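Local coordinates for protein RsfP (Uncultured bacterium, PDB 4GLJ) that is a methylthioadenosine phosphorylase, which probably splits methylthioadenosine with phosphate to release adenine, and which binds the dye rhodamine B, at residues T127-G130 and D131-A135. Numbering follows the deposited sequence.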
loop_
_atom_site.group_PDB
_atom_site.type_symbol
_atom_site.label_atom_id
_atom_site.label_comp_id
_atom_site.label_asym_id
_atom_site.label_seq_id
_atom_site.Cartn_x
_atom_site.Cartn_y
_atom_site.Cartn_z
ATOM N N THR A 127 2.041 -13.887 -0.861
ATOM C CA THR A 127 1.771 -15.103 -1.646
ATOM C C THR A 127 3.024 -15.945 -1.671
ATOM O O THR A 127 4.163 -15.469 -1.499
ATOM C CB THR A 127 1.352 -14.743 -3.103
ATOM O OG1 THR A 127 1.075 -15.934 -3.849
ATOM C CG2 THR A 127 2.458 -13.983 -3.843
ATOM N N PHE A 128 2.816 -17.227 -1.908
ATOM C CA PHE A 128 3.897 -18.134 -2.113
ATOM C C PHE A 128 4.189 -18.202 -3.588
ATOM O O PHE A 128 5.170 -18.812 -3.977
ATOM C CB PHE A 128 3.482 -19.557 -1.742
ATOM C CG PHE A 128 3.347 -19.778 -0.280
ATOM C CD1 PHE A 128 4.488 -19.876 0.548
ATOM C CD2 PHE A 128 2.093 -20.013 0.285
ATOM C CE1 PHE A 128 4.364 -20.132 1.908
ATOM C CE2 PHE A 128 1.996 -20.280 1.651
ATOM C CZ PHE A 128 3.108 -20.371 2.466
ATOM N N PHE A 129 3.322 -17.571 -4.401
ATOM C CA PHE A 129 3.450 -17.691 -5.843
ATOM C C PHE A 129 4.283 -16.611 -6.506
ATOM O O PHE A 129 4.703 -15.671 -5.855
ATOM C CB PHE A 129 2.029 -17.871 -6.450
ATOM C CG PHE A 129 1.447 -19.217 -6.026
ATOM C CD1 PHE A 129 0.655 -19.347 -4.861
ATOM C CD2 PHE A 129 1.828 -20.380 -6.696
ATOM C CE1 PHE A 129 0.192 -20.615 -4.455
ATOM C CE2 PHE A 129 1.375 -21.631 -6.308
ATOM C CZ PHE A 129 0.601 -21.759 -5.136
ATOM N N GLY A 130 4.521 -16.731 -7.809
ATOM C CA GLY A 130 5.465 -15.842 -8.464
ATOM C C GLY A 130 6.712 -16.663 -8.717
ATOM O O GLY A 130 6.787 -17.865 -8.326
ATOM N N ASP A 131 7.669 -16.051 -9.447
ATOM C CA ASP A 131 8.949 -16.680 -9.737
ATOM C C ASP A 131 8.837 -18.115 -10.204
ATOM O O ASP A 131 9.565 -18.998 -9.666
ATOM C CB ASP A 131 9.905 -16.576 -8.517
ATOM C CG ASP A 131 11.344 -16.972 -8.866
ATOM O OD1 ASP A 131 11.760 -16.895 -10.058
ATOM O OD2 ASP A 131 12.090 -17.354 -7.932
ATOM N N GLY A 132 7.986 -18.391 -11.209
ATOM C CA GLY A 132 7.893 -19.773 -11.711
ATOM C C GLY A 132 6.530 -20.490 -11.609
ATOM O O GLY A 132 6.330 -21.486 -12.284
ATOM N N ALA A 133 5.607 -19.964 -10.823
ATOM C CA ALA A 133 4.290 -20.603 -10.617
ATOM C C ALA A 133 3.261 -19.501 -10.414
ATOM O O ALA A 133 3.537 -18.562 -9.659
ATOM C CB ALA A 133 4.341 -21.461 -9.393
ATOM N N VAL A 134 2.108 -19.614 -11.071
ATOM C CA VAL A 134 1.018 -18.615 -10.969
ATOM C C VAL A 134 -0.208 -19.344 -10.406
ATOM O O VAL A 134 -0.583 -20.461 -10.905
ATOM C CB VAL A 134 0.667 -18.070 -12.401
ATOM C CG1 VAL A 134 -0.546 -17.108 -12.398
ATOM C CG2 VAL A 134 1.881 -17.395 -13.054
ATOM N N ALA A 135 -0.838 -18.738 -9.403
ATOM C CA ALA A 135 -2.080 -19.270 -8.808
ATOM C C ALA A 135 -2.856 -18.087 -8.281
ATOM O O ALA A 135 -2.283 -17.099 -7.737
ATOM C CB ALA A 135 -1.773 -20.222 -7.633
#
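Ala135 sets its methyl squarely on the ring of Phe129: CB stands 3.5 Å from the ring centroid, 2° off the normal, a CH-pi contact over the centre of one face. Ala133 comes at the rim instead, its CB 3.8 Å from Phe129 CD2 and near the ring plane; the two alanines thus meet one face and the edge of the same ring. Chi1 of -67° leaves CG beside the backbone N and anti to the carbonyl carbon, which carries the ring across to residues 133-135. The tight turn that follows Phe129, Gly130 to Ala133, doubles the chain back within the loop between strand 111-119 and helix 145-157. Gly130 N to Ala133 O, 2.8 Å and nearly straight at 164°, closes it; Ala133 N to Gly130 O adds a weak bond of 3.5 Å. At the positive phi angles of Gly130 and Gly132 a side chain would collide with the carbonyl oxygen one residue back. Leu273 and Leu277, from loops of the same chain, also pack on Phe129. Replacing it by an alanine would probably leave the Ala135 methyl without the face it rests on and open a gap beside these leucines. Just upstream, Thr127 OG1 accepts from Phe129 N at 2.8 Å, an ST turn, and is also hydrogen-bonded to Glu209. The backbone N of Asp131 hydrogen-bonds Glu75 of a neighbouring subunit.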